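PDB 3IFR: carbohydrate kinase, FGGY from Rhodospirillum rubrum, which probably phosphorylates D-xylulose at the expense of ATP, as a xylulokinase of the FGGY carbohydrate kinase family. Local coordinates for residues Q8-D13 with S73-G78; L86-L91 with S102-D107; A378-V383 with R414-I419; Q429-P434 with A460-G465. One frame throughout, in Å; residues are numbered along the deposited sequence.

Interactions 1 and 2 belong to the N-terminal FGGY region, and interaction 3 to the C-terminal one. Interaction 4 joins the last two strands of the C-terminal sheet. Interactions 2 and 3 are buried; interactions 1 and 4 are partly open to solvent. The partly open pair use glutamine amides: Gln-8 and Gln-429 both bond to backbone carbonyls of the facing segment. Interaction 2 has a single backbone bridge with mostly apolar side chains round it. Interaction 3 is mainly apolar helix packing round one tryptophan, with a single indole N-H bond. Interactions 3 and 4 touch, selenomethionine Met-417 SE lying 3.5 Å from Leu-430 CD2; helix 414-424 leads into strand 428-432. Interactions 1 and 3 lie farthest apart.

Interaction 1: residues Q8-D13 with S73-G78; sequences QVIGLD and SDWRPG
The Gln-8 side chain reaches across to the turn 74-76 and crosses Arg-76 at about a right angle. It is extended beyond CG, which carries the amide out to the backbone of the turn. Both ends of the amide are used. OE1 accepts from Arg-76 N at 2.7 Å, and NE2 donates to Asp-74 O at 2.8 Å. The second bond is nearly straight, 166° at the hydrogen, and Asp-74 O lies in the amide plane. In both bonds the donor stands above the plane of the carbonyl it meets.

The Arg-76 guanidinium folds back over this amide. Gln-8 NE2 sits 3.7 Å above its plane, over its centre, but the two planes are 40° apart, so this is no parallel stack. A salt bridge from Arg-76 NH1 to Asp-74 OD2, 3.0 Å, holds the guanidinium there. Two residues along, on the same side of the strand as Gln-8, Ile-10 CD1 meets Trp-75 CH2 obliquely at 3.9 Å and also touches Pro-77 CB. Ile-10 packs on Leu-63 of helix 52-70 as well. One backbone bond, Gly-78 N to Gln-8 O at 2.8 Å, starts the junction where strands 8-14 and 77-84 run side by side in the N-terminal sheet.

Without the amide, as with an alanine at Gln-8, Arg-76 N and Asp-74 O would probably lose these partners, and the turn would be less firmly held. The chemistry is thus mainly neutral amide to backbone: Gln-8 fixes the turn leading into strand 77-84, while the Arg-76 to Asp-74 salt bridge lies within the turn.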
# COMPACT_ATOMS: atom_id res chain seq x y z
N GLN A 8 4.11 22.89 -14.03
CA GLN A 8 4.27 22.55 -12.63
C GLN A 8 3.06 21.87 -11.99
O GLN A 8 1.92 22.14 -12.33
CB GLN A 8 4.59 23.83 -11.87
CG GLN A 8 6.05 24.19 -11.82
CD GLN A 8 6.34 25.16 -10.72
OE1 GLN A 8 5.42 25.63 -10.05
NE2 GLN A 8 7.59 25.48 -10.53
N VAL A 9 3.34 21.04 -11.00
CA VAL A 9 2.32 20.12 -10.50
C VAL A 9 2.64 19.74 -9.05
O VAL A 9 3.79 19.69 -8.67
CB VAL A 9 2.22 18.91 -11.51
CG1 VAL A 9 2.78 17.62 -10.95
CG2 VAL A 9 0.84 18.77 -12.04
N ILE A 10 1.62 19.49 -8.22
CA ILE A 10 1.86 19.14 -6.81
C ILE A 10 1.25 17.82 -6.40
O ILE A 10 0.10 17.54 -6.71
CB ILE A 10 1.28 20.21 -5.87
CG1 ILE A 10 2.07 21.51 -5.91
CG2 ILE A 10 1.17 19.70 -4.41
CD1 ILE A 10 1.38 22.59 -5.15
N GLY A 11 2.02 17.01 -5.67
CA GLY A 11 1.44 15.88 -4.96
C GLY A 11 1.52 16.06 -3.45
O GLY A 11 2.54 16.51 -2.90
N LEU A 12 0.44 15.68 -2.77
CA LEU A 12 0.33 15.76 -1.34
C LEU A 12 0.01 14.35 -0.81
O LEU A 12 -0.88 13.68 -1.31
CB LEU A 12 -0.80 16.74 -0.99
CG LEU A 12 -1.24 16.83 0.49
CD1 LEU A 12 -0.10 17.36 1.37
CD2 LEU A 12 -2.46 17.70 0.66
N ASP A 13 0.72 13.91 0.22
CA ASP A 13 0.53 12.56 0.76
C ASP A 13 0.16 12.63 2.25
O ASP A 13 0.97 13.01 3.11
CB ASP A 13 1.79 11.72 0.51
CG ASP A 13 1.79 10.40 1.28
OD1 ASP A 13 0.71 9.92 1.67
OD2 ASP A 13 2.90 9.85 1.50
N SER A 73 8.79 33.45 -7.76
CA SER A 73 9.32 33.45 -9.11
C SER A 73 9.47 32.02 -9.70
O SER A 73 9.70 31.87 -10.90
CB SER A 73 10.68 34.15 -9.08
OG SER A 73 11.63 33.24 -8.56
N ASP A 74 9.37 30.98 -8.87
CA ASP A 74 9.33 29.61 -9.40
C ASP A 74 8.09 28.85 -8.90
O ASP A 74 8.10 27.60 -8.76
CB ASP A 74 10.62 28.85 -9.08
CG ASP A 74 10.77 27.56 -9.90
OD1 ASP A 74 11.25 26.54 -9.33
OD2 ASP A 74 10.41 27.56 -11.11
N TRP A 75 7.02 29.61 -8.63
CA TRP A 75 5.75 29.09 -8.17
C TRP A 75 4.69 29.19 -9.29
O TRP A 75 4.15 30.26 -9.53
CB TRP A 75 5.30 29.91 -6.95
CG TRP A 75 4.01 29.48 -6.26
CD1 TRP A 75 2.84 30.21 -6.15
CD2 TRP A 75 3.78 28.24 -5.57
NE1 TRP A 75 1.91 29.49 -5.43
CE2 TRP A 75 2.46 28.29 -5.06
CE3 TRP A 75 4.55 27.11 -5.32
CZ2 TRP A 75 1.91 27.23 -4.33
CZ3 TRP A 75 4.00 26.07 -4.61
CH2 TRP A 75 2.70 26.13 -4.12
N ARG A 76 4.39 28.11 -9.98
CA ARG A 76 3.31 28.18 -10.97
C ARG A 76 2.58 26.83 -11.06
O ARG A 76 2.51 26.24 -12.12
CB ARG A 76 3.87 28.61 -12.34
CG ARG A 76 5.16 27.88 -12.71
CD ARG A 76 5.89 28.31 -14.03
NE ARG A 76 7.33 28.14 -13.86
CZ ARG A 76 7.99 26.99 -14.00
NH1 ARG A 76 9.29 26.91 -13.79
NH2 ARG A 76 7.33 25.89 -14.36
N PRO A 77 2.05 26.34 -9.92
CA PRO A 77 1.39 25.03 -9.88
C PRO A 77 0.12 25.02 -10.71
O PRO A 77 -0.66 25.97 -10.64
CB PRO A 77 1.06 24.87 -8.39
CG PRO A 77 1.10 26.25 -7.86
CD PRO A 77 2.24 26.85 -8.55
N GLY A 78 -0.09 23.94 -11.46
CA GLY A 78 -1.16 23.88 -12.45
C GLY A 78 -2.20 22.82 -12.13
O GLY A 78 -3.23 22.75 -12.79

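Interaction 2: residues L86-L91 with S102-D107; sequences LPAVVL and SIQQSD
Ser-102 lays its hydroxyl against the methyl of Ala-88, with OG 3.8 Å from Ala-88 CB. OG stands anti to the backbone N of Ser-102 (chi1 163°). It donates to Gln-104 OE1 at 2.7 Å, so its polar end is held within its own segment. Trp-55 of helix 52-70 touches Val-90, Ser-102 and Gln-104.

Behind these side chains the backbones run antiparallel. Val-89 and Ile-103 form a single hydrogen-bonded pair. Val-89 N gives to Ile-103 O at 2.9 Å, and Ile-103 N gives to Val-89 O at 3.1 Å. Ser-102 CA adds a CA-H...O contact to Val-89 O at 3.3 Å. This is a local pairing between two short strand ends and the loops next to them in the N-terminal region, not an extension of its large mixed sheet. Each segment has another strand partner: Val-90 bonds to Cys-161 and Ser-102 to Glu-50. Ile-103 then leads into a type I turn, Gln-104 to Asp-107, closed by Asp-107 N to Gln-104 O.

The side chains of Val-89 and Ile-103 meet at their CB atoms, 4.4 Å apart, and both touch Lys-142 of helix 139-149. Farther along, Pro-87 follows a cis peptide bond. Its CD is 3.9 Å from Gln-105 CB, though the placement of the Gln-105 side chain is doubtful. A phosphate ion, probably from the crystallisation liquor, lies about 4 Å from the Pro-87 side chain.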
# COMPACT_ATOMS: atom_id res chain seq x y z
N LEU A 86 -5.32 4.26 3.20
CA LEU A 86 -6.72 3.85 3.12
C LEU A 86 -6.85 2.37 3.54
O LEU A 86 -5.85 1.64 3.62
CB LEU A 86 -7.27 4.02 1.67
CG LEU A 86 -6.79 3.06 0.57
CD1 LEU A 86 -7.61 3.18 -0.73
CD2 LEU A 86 -5.29 3.26 0.26
N PRO A 87 -8.08 1.94 3.84
CA PRO A 87 -9.22 2.85 4.00
C PRO A 87 -9.24 3.41 5.42
O PRO A 87 -9.29 2.64 6.39
CB PRO A 87 -10.42 1.94 3.81
CG PRO A 87 -9.88 0.59 3.37
CD PRO A 87 -8.47 0.53 3.85
N ALA A 88 -9.15 4.73 5.56
CA ALA A 88 -9.30 5.33 6.85
C ALA A 88 -10.80 5.54 6.96
O ALA A 88 -11.50 5.61 5.93
CB ALA A 88 -8.55 6.65 6.92
N VAL A 89 -11.30 5.58 8.18
CA VAL A 89 -12.71 5.85 8.41
C VAL A 89 -12.85 7.18 9.12
O VAL A 89 -12.46 7.31 10.29
CB VAL A 89 -13.36 4.76 9.26
CG1 VAL A 89 -14.78 5.14 9.66
CG2 VAL A 89 -13.34 3.40 8.52
N VAL A 90 -13.39 8.16 8.40
CA VAL A 90 -13.68 9.49 8.90
C VAL A 90 -15.19 9.69 8.88
O VAL A 90 -15.82 9.43 7.83
CB VAL A 90 -13.04 10.56 7.95
CG1 VAL A 90 -13.37 11.97 8.43
CG2 VAL A 90 -11.56 10.36 7.90
N LEU A 91 -15.76 10.17 10.00
CA LEU A 91 -17.20 10.43 10.16
C LEU A 91 -17.56 11.93 10.25
O LEU A 91 -17.10 12.65 11.15
CB LEU A 91 -17.78 9.68 11.37
CG LEU A 91 -17.35 8.20 11.34
CD1 LEU A 91 -17.71 7.43 12.58
CD2 LEU A 91 -17.96 7.56 10.13
N SER A 102 -10.40 9.66 13.49
CA SER A 102 -10.33 8.73 12.39
C SER A 102 -9.79 7.39 12.86
O SER A 102 -8.78 7.33 13.57
CB SER A 102 -9.42 9.27 11.29
OG SER A 102 -9.01 8.25 10.39
N ILE A 103 -10.44 6.32 12.42
CA ILE A 103 -9.95 4.96 12.66
C ILE A 103 -9.14 4.52 11.44
O ILE A 103 -9.68 4.43 10.32
CB ILE A 103 -11.12 3.95 12.96
CG1 ILE A 103 -12.04 4.50 14.07
CG2 ILE A 103 -10.57 2.61 13.36
CD1 ILE A 103 -13.40 3.74 14.26
N GLN A 104 -7.84 4.27 11.66
CA GLN A 104 -6.89 3.86 10.61
C GLN A 104 -7.05 2.40 10.10
O GLN A 104 -7.73 1.60 10.73
CB GLN A 104 -5.48 4.08 11.14
CG GLN A 104 -5.33 5.46 11.70
CD GLN A 104 -5.64 6.55 10.65
OE1 GLN A 104 -6.55 7.33 10.82
NE2 GLN A 104 -4.89 6.57 9.58
N GLN A 105 -6.43 2.05 8.97
CA GLN A 105 -6.53 0.66 8.51
C GLN A 105 -5.76 -0.36 9.34
O GLN A 105 -6.12 -1.51 9.43
CB GLN A 105 -6.23 0.47 7.02
CG GLN A 105 -5.38 1.52 6.38
CD GLN A 105 -4.13 1.82 7.16
OE1 GLN A 105 -3.26 0.96 7.29
NE2 GLN A 105 -4.02 3.06 7.65
N SER A 106 -4.70 0.04 9.99
CA SER A 106 -4.08 -0.90 10.92
C SER A 106 -4.91 -1.14 12.19
O SER A 106 -4.50 -1.93 13.03
CB SER A 106 -2.72 -0.39 11.30
OG SER A 106 -2.84 0.96 11.74
N ASP A 107 -6.04 -0.46 12.37
CA ASP A 107 -6.80 -0.62 13.62
C ASP A 107 -7.32 -2.05 13.77
O ASP A 107 -7.69 -2.67 12.77
CB ASP A 107 -7.95 0.38 13.69
CG ASP A 107 -8.72 0.33 15.03
OD1 ASP A 107 -8.41 1.16 15.92
OD2 ASP A 107 -9.61 -0.53 15.20

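Interaction 3: residues A378-V383 with R414-I419; sequences ALLEAV and RVWMGI
Helix segments 378-383 and 414-419 approach to 9.5 Å between axes and cross at -46°. Trp-416 fills the space between them. Its CG lies anti to the backbone N (chi1 -156°), which swings the indole onto the first helix. Leu-380 CD2 sits over one face, 3.5 Å from the centroid of the five-membered ring and almost on its normal, a CH-pi contact. The indole NE1 donates to Leu-380 O at 2.9 Å. That carbonyl lies close to the ring plane, so Leu-380 meets the ring both over a face and at an edge. Val-383 CG1 closes on the edge of the six-membered ring, 3.2 Å from Trp-416 CZ2, which is tight. Ile-419 CD1 packs on Leu-380 CB at 3.9 Å, and Ile-419 CG2 touches the aliphatic part of Glu-381.

A phenylalanine in place of Trp-416 would probably lose the bond to Leu-380 O and open a gap beside Val-383.

The Glu-381 carboxylate turns to Tyr-478 of helix 475-496 and to Arg-377 and Gly-337. Leu-308 of helix 305-315 touches both Leu-380 and Trp-416, and Phe-265 at the end of strand 260-265 meets the indole edge-to-face.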
# COMPACT_ATOMS: atom_id res chain seq x y z
N ALA A 378 18.78 -18.41 4.85
CA ALA A 378 17.55 -19.15 4.81
C ALA A 378 16.40 -18.17 4.94
O ALA A 378 15.39 -18.31 4.27
CB ALA A 378 17.50 -20.16 5.94
N LEU A 379 16.55 -17.17 5.81
CA LEU A 379 15.47 -16.18 5.96
C LEU A 379 15.35 -15.36 4.69
O LEU A 379 14.24 -15.09 4.23
CB LEU A 379 15.67 -15.24 7.16
CG LEU A 379 14.52 -14.22 7.20
CD1 LEU A 379 13.17 -14.94 7.14
CD2 LEU A 379 14.54 -13.21 8.38
N LEU A 380 16.50 -14.94 4.15
CA LEU A 380 16.50 -14.17 2.92
C LEU A 380 15.76 -14.93 1.82
O LEU A 380 14.92 -14.38 1.11
CB LEU A 380 17.91 -13.86 2.46
CG LEU A 380 18.67 -12.82 3.27
CD1 LEU A 380 19.88 -12.28 2.52
CD2 LEU A 380 17.74 -11.72 3.67
N GLU A 381 16.06 -16.22 1.71
CA GLU A 381 15.54 -17.05 0.67
C GLU A 381 14.06 -17.30 0.90
O GLU A 381 13.25 -17.27 -0.05
CB GLU A 381 16.30 -18.36 0.62
CG GLU A 381 17.73 -18.17 0.13
CD GLU A 381 18.51 -19.45 0.10
OE1 GLU A 381 18.07 -20.42 0.78
OE2 GLU A 381 19.55 -19.51 -0.63
N ALA A 382 13.69 -17.55 2.16
CA ALA A 382 12.28 -17.73 2.49
C ALA A 382 11.44 -16.50 2.08
O ALA A 382 10.37 -16.63 1.49
CB ALA A 382 12.08 -18.11 3.99
N VAL A 383 11.92 -15.30 2.38
CA VAL A 383 11.13 -14.13 2.02
C VAL A 383 10.95 -14.09 0.52
O VAL A 383 9.84 -13.87 0.04
CB VAL A 383 11.73 -12.81 2.57
CG1 VAL A 383 11.18 -11.59 1.83
CG2 VAL A 383 11.43 -12.72 4.02
N ARG A 414 22.51 -6.32 -2.02
CA ARG A 414 22.81 -6.91 -3.33
C ARG A 414 22.68 -8.42 -3.23
O ARG A 414 22.32 -9.12 -4.20
CB ARG A 414 24.21 -6.50 -3.81
CG ARG A 414 24.59 -7.04 -5.19
CD ARG A 414 23.51 -6.70 -6.24
NE ARG A 414 23.73 -7.28 -7.58
CZ ARG A 414 23.54 -8.56 -7.89
NH1 ARG A 414 23.15 -9.42 -6.95
NH2 ARG A 414 23.75 -8.99 -9.12
N VAL A 415 22.97 -8.93 -2.05
CA VAL A 415 22.81 -10.36 -1.87
C VAL A 415 21.34 -10.75 -1.90
O VAL A 415 20.98 -11.76 -2.52
CB VAL A 415 23.46 -10.80 -0.56
CG1 VAL A 415 23.36 -12.29 -0.40
CG2 VAL A 415 24.93 -10.35 -0.58
N TRP A 416 20.48 -9.97 -1.24
CA TRP A 416 19.07 -10.33 -1.15
C TRP A 416 18.48 -10.28 -2.56
O TRP A 416 17.79 -11.20 -2.96
CB TRP A 416 18.30 -9.39 -0.22
CG TRP A 416 17.04 -10.02 0.35
CD1 TRP A 416 16.63 -11.33 0.23
CD2 TRP A 416 16.05 -9.36 1.17
NE1 TRP A 416 15.44 -11.50 0.89
CE2 TRP A 416 15.08 -10.32 1.48
CE3 TRP A 416 15.91 -8.06 1.66
CZ2 TRP A 416 13.97 -10.01 2.27
CZ3 TRP A 416 14.83 -7.76 2.45
CH2 TRP A 416 13.86 -8.73 2.74
N MSE A 417 18.79 -9.21 -3.29
CA MSE A 417 18.24 -9.01 -4.62
C MSE A 417 18.74 -10.08 -5.62
O MSE A 417 17.98 -10.56 -6.45
CB MSE A 417 18.52 -7.60 -5.10
CG MSE A 417 17.90 -6.53 -4.24
SE MSE A 417 15.91 -6.66 -4.09
CE MSE A 417 15.80 -7.85 -2.50
N GLY A 418 20.01 -10.46 -5.52
CA GLY A 418 20.53 -11.57 -6.30
C GLY A 418 19.68 -12.78 -5.98
O GLY A 418 19.21 -13.50 -6.86
N ILE A 419 19.44 -12.99 -4.69
CA ILE A 419 18.61 -14.13 -4.29
C ILE A 419 17.22 -14.02 -4.89
O ILE A 419 16.68 -14.99 -5.41
CB ILE A 419 18.56 -14.25 -2.75
CG1 ILE A 419 19.89 -14.82 -2.23
CG2 ILE A 419 17.29 -15.06 -2.27
CD1 ILE A 419 20.07 -14.58 -0.75

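Interaction 4: residues Q429-P434 with A460-G465; sequences QLLANP and ALVRTG
The Gln-429 amide has Gly-465 O close to its plane, and Thr-464 OG1 lies over one face, 3.6 Å from Gln-429 CD, without a hydrogen bond. A second amide, that of Asn-433, has Val-462 CG1 over a face, 3.8 Å from ND2.

The bend at chi2 (71°) in Gln-429 turns its amide back toward the facing strand. NE2 donates to Gly-465 O at 2.8 Å and to Leu-430 O of its own strand at 2.9 Å. Leu-430 O also takes Gly-465 N, so two donors grip it. A water bonds Gln-429 OE1.

Leu-431 pairs with Thr-464 as an antiparallel non-hydrogen-bonded pair. Ala-432 and Arg-463 form the hydrogen-bonded pair next to it, with Ala-432 N to Arg-463 O at 2.8 Å and Arg-463 N to Ala-432 O at 3.2 Å. On their side of the sheet Ala-432 CB and Arg-463 CB touch at 3.7 Å. Strand 463-468 is outermost in the C-terminal six-stranded sheet, and strand 428-432 joins it to strand 403-407.

Polar bonds therefore dominate: the backbone sets the pairing, and one glutamine amide ties both strands together near solvent.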
# COMPACT_ATOMS: atom_id res chain seq x y z
N GLN A 429 14.21 -5.19 -11.85
CA GLN A 429 14.71 -3.81 -11.94
C GLN A 429 14.63 -3.12 -10.58
O GLN A 429 13.53 -2.84 -10.10
CB GLN A 429 13.89 -3.01 -12.95
CG GLN A 429 14.23 -1.49 -12.97
CD GLN A 429 15.60 -1.21 -13.58
OE1 GLN A 429 15.77 -1.25 -14.80
NE2 GLN A 429 16.60 -0.95 -12.72
N LEU A 430 15.78 -2.86 -9.96
CA LEU A 430 15.83 -2.16 -8.67
C LEU A 430 15.62 -0.66 -8.91
O LEU A 430 16.00 -0.12 -9.96
CB LEU A 430 17.17 -2.37 -7.97
CG LEU A 430 17.59 -3.78 -7.56
CD1 LEU A 430 18.88 -3.70 -6.66
CD2 LEU A 430 16.41 -4.52 -6.85
N LEU A 431 14.99 0.01 -7.94
CA LEU A 431 14.79 1.45 -8.00
C LEU A 431 14.63 2.00 -6.59
O LEU A 431 14.34 1.28 -5.63
CB LEU A 431 13.55 1.78 -8.81
CG LEU A 431 12.28 1.28 -8.13
CD1 LEU A 431 11.45 2.46 -7.65
CD2 LEU A 431 11.45 0.43 -9.09
N ALA A 432 14.87 3.29 -6.45
CA ALA A 432 14.62 3.95 -5.18
C ALA A 432 13.51 4.96 -5.36
O ALA A 432 13.49 5.72 -6.34
CB ALA A 432 15.88 4.63 -4.68
N ASN A 433 12.58 5.00 -4.43
CA ASN A 433 11.45 5.91 -4.56
C ASN A 433 11.22 6.47 -3.20
O ASN A 433 10.27 6.10 -2.54
CB ASN A 433 10.25 5.09 -4.97
CG ASN A 433 9.06 5.93 -5.36
OD1 ASN A 433 8.05 5.36 -5.85
ND2 ASN A 433 9.13 7.29 -5.16
N PRO A 434 12.13 7.35 -2.76
CA PRO A 434 12.16 7.77 -1.35
C PRO A 434 10.98 8.70 -1.02
O PRO A 434 10.27 8.48 -0.04
CB PRO A 434 13.49 8.52 -1.22
CG PRO A 434 14.07 8.59 -2.59
CD PRO A 434 13.04 8.16 -3.59
N ALA A 460 11.04 9.19 -14.62
CA ALA A 460 11.98 10.29 -14.65
C ALA A 460 12.09 10.93 -13.32
O ALA A 460 12.95 11.72 -13.11
CB ALA A 460 11.56 11.30 -15.65
N LEU A 461 11.19 10.60 -12.41
CA LEU A 461 11.16 11.21 -11.11
C LEU A 461 11.67 10.28 -10.09
O LEU A 461 11.76 10.64 -8.96
CB LEU A 461 9.75 11.55 -10.74
CG LEU A 461 9.27 12.97 -10.69
CD1 LEU A 461 10.23 13.91 -11.27
CD2 LEU A 461 8.00 13.04 -11.33
N VAL A 462 11.97 9.07 -10.48
CA VAL A 462 12.57 8.17 -9.53
C VAL A 462 13.95 7.69 -9.92
O VAL A 462 14.37 7.81 -11.03
CB VAL A 462 11.67 7.02 -9.13
CG1 VAL A 462 10.34 7.52 -8.77
CG2 VAL A 462 11.60 6.05 -10.20
N ARG A 463 14.61 7.14 -8.94
CA ARG A 463 15.98 6.71 -8.98
C ARG A 463 16.04 5.26 -9.41
O ARG A 463 16.28 4.40 -8.60
CB ARG A 463 16.49 6.88 -7.57
CG ARG A 463 17.95 6.90 -7.31
CD ARG A 463 18.20 7.57 -5.94
NE ARG A 463 17.73 8.94 -5.95
CZ ARG A 463 18.51 10.01 -6.14
NH1 ARG A 463 19.81 9.88 -6.28
NH2 ARG A 463 17.99 11.23 -6.15
N THR A 464 15.82 5.00 -10.68
CA THR A 464 15.94 3.68 -11.24
C THR A 464 17.39 3.23 -11.18
O THR A 464 18.29 3.98 -11.44
CB THR A 464 15.47 3.68 -12.65
OG1 THR A 464 15.45 2.35 -13.15
CG2 THR A 464 16.38 4.46 -13.44
N GLY A 465 17.62 2.01 -10.80
CA GLY A 465 18.97 1.58 -10.59
C GLY A 465 19.38 0.34 -11.31
O GLY A 465 19.14 0.21 -12.45
O HOH W 1 18.51 -0.47 -15.82